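Local coordinates for sulfur oxidation protein SOXB (Thermus thermophilus, PDB 2WDD) that hydrolyses the sulfur-sulfur bond of cysteine S-thiosulfonate in the Sox sulfur oxidation pathway, using an active site with two manganese ions, at residues Tyr219-Val224 / Met266-Ala271; Ile279-Ser284 / Met313-Lys318; Val157-Ser162 / Ala201-Arg206; Lys124-Asp129 / Leu212-Ala217. All blocks are in the same frame, centred on the assembly; numbering follows the deposited sequence.

Contact 1 of 4, residues Tyr219-Val224 / Met266-Ala271; sequences YPYVKV and MQLDAA. With TBU (tertiary-butyl alcohol), chain E.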
loop_
_atom_site.group_PDB
_atom_site.type_symbol
_atom_site.label_atom_id
_atom_site.label_comp_id
_atom_site.label_asym_id
_atom_site.label_seq_id
_atom_site.Cartn_x
_atom_site.Cartn_y
_atom_site.Cartn_z
ATOM N N TYR A 219 -3.644 9.197 -7.162
ATOM C CA TYR A 219 -2.791 8.359 -8.005
ATOM C C TYR A 219 -3.032 8.653 -9.480
ATOM O O TYR A 219 -4.166 8.581 -9.946
ATOM C CB TYR A 219 -3.095 6.890 -7.723
ATOM C CG TYR A 219 -2.139 5.919 -8.376
ATOM C CD1 TYR A 219 -0.766 6.025 -8.193
ATOM C CD2 TYR A 219 -2.620 4.851 -9.119
ATOM C CE1 TYR A 219 0.110 5.125 -8.777
ATOM C CE2 TYR A 219 -1.749 3.935 -9.700
ATOM C CZ TYR A 219 -0.397 4.067 -9.514
ATOM O OH TYR A 219 0.463 3.142 -10.086
ATOM N N PRO A 220 -1.966 8.953 -10.238
ATOM C CA PRO A 220 -2.155 9.321 -11.655
ATOM C C PRO A 220 -2.429 8.170 -12.615
ATOM O O PRO A 220 -2.813 8.402 -13.769
ATOM C CB PRO A 220 -0.830 9.995 -12.029
ATOM C CG PRO A 220 0.160 9.505 -11.020
ATOM C CD PRO A 220 -0.608 9.278 -9.753
ATOM N N TYR A 221 -2.229 6.939 -12.156
ATOM C CA TYR A 221 -2.365 5.789 -13.040
ATOM C C TYR A 221 -3.582 4.912 -12.794
ATOM O O TYR A 221 -3.591 3.726 -13.135
ATOM C CB TYR A 221 -1.069 4.979 -13.033
ATOM C CG TYR A 221 0.148 5.842 -13.273
ATOM C CD1 TYR A 221 0.318 6.517 -14.477
ATOM C CD2 TYR A 221 1.104 6.021 -12.283
ATOM C CE1 TYR A 221 1.427 7.323 -14.696
ATOM C CE2 TYR A 221 2.226 6.810 -12.502
ATOM C CZ TYR A 221 2.379 7.457 -13.710
ATOM O OH TYR A 221 3.476 8.263 -13.926
ATOM N N VAL A 222 -4.629 5.500 -12.237
ATOM C CA VAL A 222 -5.849 4.751 -11.972
ATOM C C VAL A 222 -6.427 4.089 -13.222
ATOM O O VAL A 222 -6.939 2.969 -13.160
ATOM C CB VAL A 222 -6.904 5.641 -11.265
ATOM C CG1 VAL A 222 -8.183 4.862 -10.996
ATOM C CG2 VAL A 222 -6.345 6.219 -9.961
ATOM N N LYS A 223 -6.414 4.802 -14.345
ATOM C CA LYS A 223 -7.026 4.279 -15.559
ATOM C C LYS A 223 -6.424 2.997 -16.134
ATOM O O LYS A 223 -7.151 2.131 -16.621
ATOM C CB LYS A 223 -7.197 5.378 -16.611
ATOM C CG LYS A 223 -7.979 6.580 -16.087
ATOM C CD LYS A 223 -8.534 7.445 -17.210
ATOM C CE LYS A 223 -9.691 6.760 -17.925
ATOM N NZ LYS A 223 -10.982 6.876 -17.189
ATOM N N VAL A 224 -5.108 2.845 -16.052
ATOM C CA VAL A 224 -4.463 1.641 -16.566
ATOM C C VAL A 224 -4.320 0.556 -15.498
ATOM O O VAL A 224 -3.990 -0.593 -15.807
ATOM C CB VAL A 224 -3.083 1.955 -17.205
ATOM C CG1 VAL A 224 -3.216 2.959 -18.348
ATOM C CG2 VAL A 224 -2.083 2.425 -16.148
ATOM N N MET A 266 6.159 7.366 -3.584
ATOM C CA MET A 266 7.289 8.159 -3.114
ATOM C C MET A 266 8.371 8.535 -4.115
ATOM O O MET A 266 8.937 9.619 -4.011
ATOM C CB MET A 266 7.887 7.592 -1.831
ATOM C CG MET A 266 8.697 8.620 -1.063
ATOM S SD MET A 266 9.164 8.026 0.577
ATOM C CE MET A 266 10.314 6.714 0.205
ATOM N N GLN A 267 8.687 7.652 -5.060
ATOM C CA GLN A 267 9.738 7.964 -6.025
ATOM C C GLN A 267 9.252 9.038 -6.982
ATOM O O GLN A 267 10.005 9.945 -7.351
ATOM C CB GLN A 267 10.164 6.715 -6.793
ATOM C CG GLN A 267 10.666 5.591 -5.878
ATOM C CD GLN A 267 11.762 6.064 -4.936
ATOM O OE1 GLN A 267 12.761 6.638 -5.373
ATOM N NE2 GLN A 267 11.586 5.816 -3.640
ATOM N N LEU A 268 7.982 8.965 -7.359
ATOM C CA LEU A 268 7.420 10.000 -8.215
ATOM C C LEU A 268 7.375 11.326 -7.444
ATOM O O LEU A 268 7.686 12.385 -7.984
ATOM C CB LEU A 268 6.042 9.591 -8.721
ATOM C CG LEU A 268 5.324 10.596 -9.618
ATOM C CD1 LEU A 268 6.241 11.093 -10.750
ATOM C CD2 LEU A 268 4.057 9.945 -10.181
ATOM N N ASP A 269 7.023 11.268 -6.163
ATOM C CA ASP A 269 7.029 12.475 -5.354
ATOM C C ASP A 269 8.436 13.073 -5.322
ATOM O O ASP A 269 8.589 14.297 -5.356
ATOM C CB ASP A 269 6.588 12.164 -3.927
ATOM C CG ASP A 269 5.090 11.958 -3.805
ATOM O OD1 ASP A 269 4.338 12.514 -4.640
ATOM O OD2 ASP A 269 4.669 11.303 -2.822
ATOM N N ALA A 270 9.462 12.225 -5.204
ATOM C CA ALA A 270 10.837 12.737 -5.151
ATOM C C ALA A 270 11.196 13.437 -6.459
ATOM O O ALA A 270 11.878 14.468 -6.451
ATOM C CB ALA A 270 11.830 11.613 -4.847
ATOM N N ALA A 271 10.733 12.887 -7.577
ATOM C CA ALA A 271 11.002 13.489 -8.882
ATOM C C ALA A 271 10.317 14.851 -8.968
ATOM O O ALA A 271 10.898 15.816 -9.475
ATOM C CB ALA A 271 10.524 12.570 -10.007
HETATM O O TBU E . -6.080 9.385 -16.486
HETATM C C TBU E . -5.453 9.495 -17.786
HETATM C C1 TBU E . -6.122 10.572 -18.597
HETATM C C2 TBU E . -3.961 9.860 -17.752
HETATM C C3 TBU E . -5.617 8.170 -18.514
#
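Leu-268 reaches out from helix 266-273 and sets a single methyl, CD2, into the angle between Pro-220 and Tyr-221. On the proline side CD2 lies 4.0 Å from Pro-220 CG, the proline ring and the leucine passing alongside in antiparallel sense. Tyr-221 approaches from across the gap, and its OH is 4.1 Å from Leu-268 CD2, which sits obliquely to the ring. With CG anti to the backbone N (chi1 179°), the leucine directs CD2 toward the turn. Pro-220 CG also lies 3.7 Å above one face of the Tyr-221 ring, offset toward its rim, while Tyr-219 CZ meets the ring edge in plane; the phenol oxygen is hydrogen-bonded to Gln-462. Residues 219-222 form a type I beta turn after strand 210-217, with Tyr-221 as the N-cap of helix 222-225. This is one of the loops beside the dimanganese centre of the metallophosphatase-like domain, with the Pro-220 side chain about 9 Å from a manganese ion. Farther along, Lys-223 CB to CD lie alongside tertiary-butyl alcohol, CD 3.2 Å from its O, and the bends at chi3 and chi4 then turn NZ away to Leu-234 O and Thr-231 OG1. With the chain cut back to an alanine here, those two oxygens would probably lose their ammonium partner, and the alcohol the CG and CD methylenes beside it.

Contact 2 of 4, residues Ile279-Ser284 / Met313-Lys318; sequences IDLILS and MRVDLK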
loop_
_atom_site.group_PDB
_atom_site.type_symbol
_atom_site.label_atom_id
_atom_site.label_comp_id
_atom_site.label_asym_id
_atom_site.label_seq_id
_atom_site.Cartn_x
_atom_site.Cartn_y
_atom_site.Cartn_z
ATOM N N ILE A 279 6.995 23.407 -2.966
ATOM C CA ILE A 279 6.421 22.364 -2.121
ATOM C C ILE A 279 7.404 22.184 -0.968
ATOM O O ILE A 279 8.558 21.829 -1.191
ATOM C CB ILE A 279 6.211 21.033 -2.860
ATOM C CG1 ILE A 279 5.236 21.224 -4.029
ATOM C CG2 ILE A 279 5.684 20.004 -1.886
ATOM C CD1 ILE A 279 4.951 19.948 -4.801
ATOM N N ASP A 280 6.953 22.450 0.249
ATOM C CA ASP A 280 7.825 22.368 1.413
ATOM C C ASP A 280 7.892 20.985 2.036
ATOM O O ASP A 280 8.927 20.579 2.558
ATOM C CB ASP A 280 7.413 23.402 2.454
ATOM C CG ASP A 280 7.408 24.809 1.887
ATOM O OD1 ASP A 280 8.432 25.201 1.279
ATOM O OD2 ASP A 280 6.347 25.471 1.947
ATOM N N LEU A 281 6.781 20.263 1.978
ATOM C CA LEU A 281 6.713 18.944 2.566
ATOM C C LEU A 281 5.778 18.104 1.713
ATOM O O LEU A 281 4.762 18.608 1.234
ATOM C CB LEU A 281 6.118 19.048 3.971
ATOM C CG LEU A 281 5.752 17.751 4.704
ATOM C CD1 LEU A 281 7.015 16.947 4.996
ATOM C CD2 LEU A 281 4.981 18.044 6.003
ATOM N N ILE A 282 6.121 16.832 1.538
ATOM C CA ILE A 282 5.262 15.883 0.820
ATOM C C ILE A 282 5.006 14.735 1.787
ATOM O O ILE A 282 5.961 14.187 2.351
ATOM C CB ILE A 282 5.892 15.322 -0.486
ATOM C CG1 ILE A 282 6.119 16.439 -1.505
ATOM C CG2 ILE A 282 4.950 14.266 -1.113
ATOM C CD1 ILE A 282 6.949 16.032 -2.709
ATOM N N LEU A 283 3.731 14.385 1.960
ATOM C CA LEU A 283 3.286 13.248 2.766
ATOM C C LEU A 283 3.000 12.214 1.663
ATOM O O LEU A 283 2.024 12.337 0.911
ATOM C CB LEU A 283 2.026 13.610 3.565
ATOM C CG LEU A 283 2.284 14.737 4.585
ATOM C CD1 LEU A 283 1.013 15.145 5.320
ATOM C CD2 LEU A 283 3.411 14.349 5.577
ATOM N N SER A 284 3.912 11.251 1.538
ATOM C CA SER A 284 3.893 10.269 0.453
ATOM C C SER A 284 3.225 8.940 0.758
ATOM O O SER A 284 3.760 8.124 1.515
ATOM C CB SER A 284 5.328 9.972 -0.022
ATOM O OG SER A 284 5.973 11.103 -0.581
ATOM N N MET A 313 2.154 8.904 11.604
ATOM C CA MET A 313 3.311 9.774 11.474
ATOM C C MET A 313 2.968 11.129 12.055
ATOM O O MET A 313 2.032 11.787 11.593
ATOM C CB MET A 313 3.726 9.932 10.013
ATOM C CG MET A 313 4.838 8.976 9.612
ATOM S SD MET A 313 4.484 7.250 9.956
ATOM C CE MET A 313 3.065 6.980 8.831
ATOM N N ARG A 314 3.712 11.547 13.078
ATOM C CA ARG A 314 3.475 12.853 13.667
ATOM C C ARG A 314 4.533 13.798 13.135
ATOM O O ARG A 314 5.735 13.565 13.307
ATOM C CB ARG A 314 3.520 12.814 15.192
ATOM C CG ARG A 314 3.395 14.217 15.802
ATOM C CD ARG A 314 3.230 14.212 17.321
ATOM N NE ARG A 314 3.433 15.572 17.827
ATOM C CZ ARG A 314 3.256 15.947 19.089
ATOM N NH1 ARG A 314 2.834 15.077 19.991
ATOM N NH2 ARG A 314 3.502 17.202 19.440
ATOM N N VAL A 315 4.087 14.827 12.425
ATOM C CA VAL A 315 5.004 15.785 11.826
ATOM C C VAL A 315 4.735 17.169 12.395
ATOM O O VAL A 315 3.711 17.781 12.091
ATOM C CB VAL A 315 4.899 15.805 10.296
ATOM C CG1 VAL A 315 5.972 16.712 9.687
ATOM C CG2 VAL A 315 5.004 14.385 9.726
ATOM N N ASP A 316 5.661 17.659 13.219
ATOM C CA ASP A 316 5.516 18.975 13.845
ATOM C C ASP A 316 6.308 19.977 13.043
ATOM O O ASP A 316 7.454 19.729 12.698
ATOM C CB ASP A 316 6.011 18.940 15.287
ATOM C CG ASP A 316 5.338 17.861 16.100
ATOM O OD1 ASP A 316 4.101 17.917 16.220
ATOM O OD2 ASP A 316 6.035 16.952 16.607
ATOM N N LEU A 317 5.663 21.079 12.674
ATOM C CA LEU A 317 6.283 22.078 11.828
ATOM C C LEU A 317 6.531 23.427 12.485
ATOM O O LEU A 317 5.610 24.038 13.043
ATOM C CB LEU A 317 5.416 22.337 10.591
ATOM C CG LEU A 317 4.952 21.110 9.805
ATOM C CD1 LEU A 317 3.985 21.513 8.690
ATOM C CD2 LEU A 317 6.162 20.368 9.255
ATOM N N LYS A 318 7.753 23.932 12.333
ATOM C CA LYS A 318 8.055 25.298 12.733
ATOM C C LYS A 318 7.989 26.047 11.407
ATOM O O LYS A 318 8.788 25.800 10.504
ATOM C CB LYS A 318 9.478 25.412 13.274
ATOM C CG LYS A 318 9.584 25.221 14.751
ATOM C CD LYS A 318 11.009 25.485 15.194
ATOM C CE LYS A 318 11.149 25.389 16.694
ATOM N NZ LYS A 318 12.578 25.562 17.083
#
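Leu-281 and Val-315 face each other from strands 281-284 and 313-318, which run almost exactly antiparallel (173°) with axes 11.0 Å apart, the distance of two stacked sheets rather than of neighbours within one. The contact is wholly aliphatic. Leu-281 and Val-315 reach toward one another tip to tip, Leu-281 CD2 lying 4.0 Å from Val-315 CG1. Both groups are projected forward by the same first torsion: Leu-281 CG stands anti to its own backbone N (chi1 171°), and Val-315 CG1 does likewise. The same leucine methyl serves a second neighbour, since Leu-281 CD2 is 4.2 Å from Leu-317 CD2, although here the side chains cross obliquely. Leu-283 makes a looser touch on the other branch of the valine, its CD2 being 4.4 Å from Val-315 CG2. The alternate residues of strand 313-318 turn to the reverse side of the sheet, where Arg-314 NE donates to Asp-316 OD1 at 2.9 Å. This hydrogen bond, part of a salt bridge, is nearly straight (166°), uses the syn lone pair of OD1 and lies in the guanidinium plane; Arg-328 forms a second salt bridge, to OD2, and Thr-30 OG1 a hydrogen bond to OD1. Around the aliphatic cluster, Leu-31 and Tyr-33 of strand 29-34 pack against Leu-281 and Leu-283, Trp-301 of strand 300-304 borders Leu-281, and Ile-324 and Leu-327 of strand 323-333 close in on Leu-281 and Leu-317.

Contact 3 of 4, residues Val157-Ser162 / Ala201-Arg206; sequences VDHMVS and AYRIHR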
loop_
_atom_site.group_PDB
_atom_site.type_symbol
_atom_site.label_atom_id
_atom_site.label_comp_id
_atom_site.label_asym_id
_atom_site.label_seq_id
_atom_site.Cartn_x
_atom_site.Cartn_y
_atom_site.Cartn_z
ATOM N N VAL A 157 -11.255 12.938 10.285
ATOM C CA VAL A 157 -10.202 13.130 9.290
ATOM C C VAL A 157 -10.437 14.447 8.562
ATOM O O VAL A 157 -11.530 14.682 8.044
ATOM C CB VAL A 157 -10.193 11.957 8.289
ATOM C CG1 VAL A 157 -9.221 12.231 7.138
ATOM C CG2 VAL A 157 -9.864 10.648 9.001
ATOM N N ASP A 158 -9.434 15.320 8.523
ATOM C CA ASP A 158 -9.606 16.620 7.878
ATOM C C ASP A 158 -9.539 16.574 6.358
ATOM O O ASP A 158 -10.281 17.282 5.675
ATOM C CB ASP A 158 -8.573 17.605 8.395
ATOM C CG ASP A 158 -8.774 17.930 9.850
ATOM O OD1 ASP A 158 -9.852 18.460 10.200
ATOM O OD2 ASP A 158 -7.896 17.589 10.658
ATOM N N HIS A 159 -8.620 15.776 5.826
ATOM C CA HIS A 159 -8.473 15.653 4.381
ATOM C C HIS A 159 -8.083 14.239 4.004
ATOM O O HIS A 159 -7.479 13.519 4.800
ATOM C CB HIS A 159 -7.356 16.557 3.861
ATOM C CG HIS A 159 -7.626 18.019 4.030
ATOM N ND1 HIS A 159 -8.690 18.652 3.421
ATOM C CD2 HIS A 159 -6.941 18.981 4.694
ATOM C CE1 HIS A 159 -8.664 19.939 3.726
ATOM N NE2 HIS A 159 -7.608 20.166 4.488
ATOM N N MET A 160 -8.389 13.868 2.763
ATOM C CA MET A 160 -7.920 12.607 2.213
ATOM C C MET A 160 -7.736 12.786 0.716
ATOM O O MET A 160 -8.278 13.730 0.105
ATOM C CB MET A 160 -8.872 11.443 2.495
ATOM C CG MET A 160 -9.968 11.255 1.455
ATOM S SD MET A 160 -11.025 9.777 1.818
ATOM C CE MET A 160 -10.008 8.443 1.115
ATOM N N VAL A 161 -6.908 11.916 0.141
ATOM C CA VAL A 161 -6.721 11.824 -1.294
ATOM C C VAL A 161 -7.092 10.385 -1.680
ATOM O O VAL A 161 -7.621 9.638 -0.840
ATOM C CB VAL A 161 -5.336 12.273 -1.777
ATOM C CG1 VAL A 161 -5.142 13.764 -1.470
ATOM C CG2 VAL A 161 -4.220 11.439 -1.156
ATOM N N SER A 162 -6.839 9.992 -2.925
ATOM C CA SER A 162 -7.335 8.685 -3.339
ATOM C C SER A 162 -6.533 7.879 -4.344
ATOM O O SER A 162 -5.670 8.388 -5.045
ATOM C CB SER A 162 -8.727 8.892 -3.941
ATOM O OG SER A 162 -8.611 9.502 -5.224
ATOM N N ALA A 201 -8.253 21.632 -5.231
ATOM C CA ALA A 201 -6.850 21.220 -5.286
ATOM C C ALA A 201 -6.201 21.332 -3.919
ATOM O O ALA A 201 -5.312 20.548 -3.580
ATOM C CB ALA A 201 -6.084 22.072 -6.283
ATOM N N TYR A 202 -6.605 22.336 -3.147
ATOM C CA TYR A 202 -5.984 22.566 -1.846
ATOM C C TYR A 202 -6.898 23.291 -0.868
ATOM O O TYR A 202 -7.950 23.821 -1.245
ATOM C CB TYR A 202 -4.687 23.381 -2.021
ATOM C CG TYR A 202 -4.907 24.799 -2.529
ATOM C CD1 TYR A 202 -5.278 25.816 -1.662
ATOM C CD2 TYR A 202 -4.744 25.108 -3.873
ATOM C CE1 TYR A 202 -5.497 27.107 -2.122
ATOM C CE2 TYR A 202 -4.977 26.389 -4.350
ATOM C CZ TYR A 202 -5.345 27.383 -3.469
ATOM O OH TYR A 202 -5.555 28.654 -3.951
ATOM N N ARG A 203 -6.489 23.301 0.397
ATOM C CA ARG A 203 -7.196 24.040 1.438
ATOM C C ARG A 203 -6.149 24.732 2.301
ATOM O O ARG A 203 -5.171 24.109 2.693
ATOM C CB ARG A 203 -8.054 23.126 2.309
ATOM C CG ARG A 203 -8.770 23.858 3.448
ATOM C CD ARG A 203 -9.748 24.908 2.917
ATOM N NE ARG A 203 -10.539 24.352 1.824
ATOM C CZ ARG A 203 -10.911 25.019 0.737
ATOM N NH1 ARG A 203 -10.634 26.309 0.609
ATOM N NH2 ARG A 203 -11.603 24.399 -0.206
ATOM N N ILE A 204 -6.361 26.012 2.601
ATOM C CA ILE A 204 -5.445 26.751 3.463
ATOM C C ILE A 204 -5.992 26.754 4.878
ATOM O O ILE A 204 -7.179 27.011 5.099
ATOM C CB ILE A 204 -5.177 28.177 2.949
ATOM C CG1 ILE A 204 -4.432 28.134 1.615
ATOM C CG2 ILE A 204 -4.364 28.974 3.983
ATOM C CD1 ILE A 204 -4.399 29.467 0.889
ATOM N N HIS A 205 -5.127 26.437 5.835
ATOM C CA HIS A 205 -5.504 26.375 7.236
ATOM C C HIS A 205 -4.719 27.389 8.051
ATOM O O HIS A 205 -3.522 27.556 7.853
ATOM C CB HIS A 205 -5.191 24.991 7.791
ATOM C CG HIS A 205 -6.071 23.914 7.243
ATOM N ND1 HIS A 205 -7.251 23.538 7.849
ATOM C CD2 HIS A 205 -5.936 23.120 6.154
ATOM C CE1 HIS A 205 -7.819 22.576 7.140
ATOM N NE2 HIS A 205 -7.043 22.308 6.106
ATOM N N ARG A 206 -5.395 28.028 8.999
ATOM C CA ARG A 206 -4.732 28.981 9.872
ATOM C C ARG A 206 -3.955 28.210 10.928
ATOM O O ARG A 206 -4.493 27.322 11.589
ATOM C CB ARG A 206 -5.757 29.897 10.544
ATOM C CG ARG A 206 -6.224 31.047 9.667
ATOM C CD ARG A 206 -6.615 32.261 10.504
ATOM N NE ARG A 206 -7.931 32.105 11.119
ATOM C CZ ARG A 206 -8.441 32.937 12.022
ATOM N NH1 ARG A 206 -9.647 32.713 12.526
ATOM N NH2 ARG A 206 -7.747 33.994 12.422
#
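Here the two facing beta sheets of the metallophosphatase-like domain meet near one margin, where His-159, on the short and weakly bonded strand 159-160 of one sheet, faces Arg-203 and His-205 on strand 202-207, an outermost strand of the other. The link is polar: His-159 NE2 and His-205 NE2 share a hydrogen bond of 2.7 Å (angle 157°) in which either nitrogen could be the donor. The imidazoles approach head-on and touch at their edges, centroids 5.0 Å apart and planes turned by 73°; each NE2 lies near the plane of the other ring, and neither ring covers its partner. Both are swung beside their backbone N, with CG anti to the carbonyl carbon (chi1 -65° in His-159 and much the same in His-205). The buried ring of His-159 is held at both nitrogens, since its ND1 is bonded to Glu-183 O in the adjoining strand, and this double grip fixes its rotation. A leucine in place of His-159 would probably cost His-205 NE2 and Glu-183 O their shared ring partner and leave the His-205 imidazole freer to turn. Leu-128 and Val-214 pack beside the His-159 ring within the intersheet layer. Arg-203 crosses His-159 at about a right angle and, in the conformer described, then bends away at chi2 and chi3 to a salt bridge with Glu-183. What it leaves against the imidazole is the start of its chain, Arg-203 CB lying 3.5 Å from His-159 CE1.

Contact 4 of 4, residues Lys124-Asp129 / Leu212-Ala217; sequences KALVLD and LAVVGA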
loop_
_atom_site.group_PDB
_atom_site.type_symbol
_atom_site.label_atom_id
_atom_site.label_comp_id
_atom_site.label_asym_id
_atom_site.label_seq_id
_atom_site.Cartn_x
_atom_site.Cartn_y
_atom_site.Cartn_z
ATOM N N LYS A 124 -2.010 23.513 16.956
ATOM C CA LYS A 124 -3.016 23.245 15.929
ATOM C C LYS A 124 -2.694 21.919 15.239
ATOM O O LYS A 124 -1.616 21.767 14.670
ATOM C CB LYS A 124 -2.993 24.364 14.889
ATOM C CG LYS A 124 -3.692 24.024 13.588
ATOM C CD LYS A 124 -5.159 24.396 13.644
ATOM C CE LYS A 124 -5.755 24.508 12.252
ATOM N NZ LYS A 124 -7.220 24.256 12.276
ATOM N N ALA A 125 -3.633 20.976 15.270
ATOM C CA ALA A 125 -3.412 19.672 14.650
ATOM C C ALA A 125 -4.365 19.364 13.499
ATOM O O ALA A 125 -5.553 19.694 13.548
ATOM C CB ALA A 125 -3.475 18.579 15.689
ATOM N N LEU A 126 -3.833 18.709 12.472
ATOM C CA LEU A 126 -4.632 18.296 11.328
ATOM C C LEU A 126 -4.430 16.805 11.147
ATOM O O LEU A 126 -3.309 16.311 11.298
ATOM C CB LEU A 126 -4.184 19.019 10.053
ATOM C CG LEU A 126 -4.492 20.514 9.963
ATOM C CD1 LEU A 126 -3.848 21.102 8.701
ATOM C CD2 LEU A 126 -6.012 20.752 9.970
ATOM N N VAL A 127 -5.526 16.098 10.874
ATOM C CA VAL A 127 -5.499 14.660 10.642
ATOM C C VAL A 127 -5.607 14.466 9.137
ATOM O O VAL A 127 -6.613 14.841 8.517
ATOM C CB VAL A 127 -6.634 13.954 11.401
ATOM C CG1 VAL A 127 -6.612 12.456 11.096
ATOM C CG2 VAL A 127 -6.499 14.186 12.913
ATOM N N LEU A 128 -4.559 13.901 8.548
ATOM C CA LEU A 128 -4.493 13.763 7.099
ATOM C C LEU A 128 -4.374 12.311 6.719
ATOM O O LEU A 128 -3.523 11.597 7.250
ATOM C CB LEU A 128 -3.281 14.519 6.573
ATOM C CG LEU A 128 -3.288 16.005 6.953
ATOM C CD1 LEU A 128 -2.022 16.663 6.450
ATOM C CD2 LEU A 128 -4.528 16.689 6.375
ATOM N N ASP A 129 -5.239 11.889 5.800
ATOM C CA ASP A 129 -5.296 10.508 5.323
ATOM C C ASP A 129 -4.817 10.453 3.868
ATOM O O ASP A 129 -5.352 11.142 2.996
ATOM C CB ASP A 129 -6.740 10.044 5.426
ATOM C CG ASP A 129 -6.939 8.625 4.950
ATOM O OD1 ASP A 129 -5.981 8.015 4.424
ATOM O OD2 ASP A 129 -8.054 8.116 5.150
ATOM N N LEU A 212 -1.084 27.577 6.293
ATOM C CA LEU A 212 -0.519 26.359 5.720
ATOM C C LEU A 212 -1.489 25.777 4.711
ATOM O O LEU A 212 -2.630 25.490 5.052
ATOM C CB LEU A 212 -0.301 25.331 6.831
ATOM C CG LEU A 212 0.271 23.957 6.465
ATOM C CD1 LEU A 212 1.711 24.092 6.005
ATOM C CD2 LEU A 212 0.190 23.023 7.669
ATOM N N ALA A 213 -1.018 25.565 3.489
ATOM C CA ALA A 213 -1.847 24.950 2.450
ATOM C C ALA A 213 -1.584 23.443 2.398
ATOM O O ALA A 213 -0.432 23.014 2.395
ATOM C CB ALA A 213 -1.527 25.551 1.085
ATOM N N VAL A 214 -2.660 22.663 2.288
ATOM C CA VAL A 214 -2.569 21.217 2.074
ATOM C C VAL A 214 -3.093 21.030 0.649
ATOM O O VAL A 214 -4.262 21.331 0.366
ATOM C CB VAL A 214 -3.437 20.416 3.059
ATOM C CG1 VAL A 214 -3.387 18.902 2.739
ATOM C CG2 VAL A 214 -2.994 20.642 4.495
ATOM N N VAL A 215 -2.215 20.608 -0.256
ATOM C CA VAL A 215 -2.575 20.356 -1.651
ATOM C C VAL A 215 -2.720 18.845 -1.779
ATOM O O VAL A 215 -1.935 18.106 -1.192
ATOM C CB VAL A 215 -1.471 20.861 -2.611
ATOM C CG1 VAL A 215 -1.836 20.596 -4.080
ATOM C CG2 VAL A 215 -1.167 22.342 -2.354
ATOM N N GLY A 216 -3.722 18.375 -2.515
ATOM C CA GLY A 216 -3.891 16.944 -2.687
ATOM C C GLY A 216 -3.566 16.434 -4.080
ATOM O O GLY A 216 -3.819 17.094 -5.089
ATOM N N ALA A 217 -3.026 15.224 -4.135
ATOM C CA ALA A 217 -2.750 14.560 -5.409
ATOM C C ALA A 217 -3.171 13.103 -5.318
ATOM O O ALA A 217 -2.738 12.385 -4.420
ATOM C CB ALA A 217 -1.283 14.658 -5.785
#
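Val-214 stands between Leu-126 and Leu-128, and the apolar contacts of this pair of strands centre on its two methyls. Leu-126 CD1 approaches one branch, 4.3 Å from Val-214 CG2, while Leu-128 CD2 approaches the other, 4.4 Å from Val-214 CG1. The valine can serve both because CG1 is anti to the backbone N (chi1 176°), which spreads its methyls across the gap between the two leucines. Leu-212 sits one step back on the same face of its strand and adds a looser approach, its CD2 being 4.6 Å from Leu-126 CD1. Leu-128 uses its remaining branch in a different direction: its CD1 packs on Leu-283 CD1 of strand 281-284, so this residue joins the cluster to the next part of the layer. His-205 packs on Leu-126.

Polar interactions belong to the surroundings of each strand and not to the space between them. Strand 124-129 is hydrogen-bonded through its backbone to Thr-30 and Leu-32 of strand 29-34, and Val-127 N is taken up by Asp-158 OD2. Asp-129 points to the other side of the sheet, where OD1 binds Gly-131 N and OD2 binds Thr-133 OG1, the residues on either side of the manganese ligand Asp-132, with Gln-152 of helix 146-155 as a second partner of OD2.

The two strands run in the same direction but lie in different sheets, their aliphatic faces pressed together as in the central beta sandwich of calcineurin-like metallophosphatases, the fold to which this domain probably belongs.

In the fold
Contacts 2, 3 and 4 bridge the same two facing sheets, whereas contact 1 gathers a loop and a helix beside the manganese site. Contacts 2 and 4 are buried and purely aliphatic; their centres lie 9 Å apart, and leucines of both form one continuous layer. Contact 3, centred 5 Å from contact 4 and nested within its chain loop, is only partly buried, and there the apolar filling gives way to a histidine pair and a charged arginine at an outer strand. Contact 1 is small but mostly buried. Its loop follows directly on strand 210-217 of contact 4, while its helix meets contact 2 through a probable hydrogen bond between Asp-269 and Ser-284.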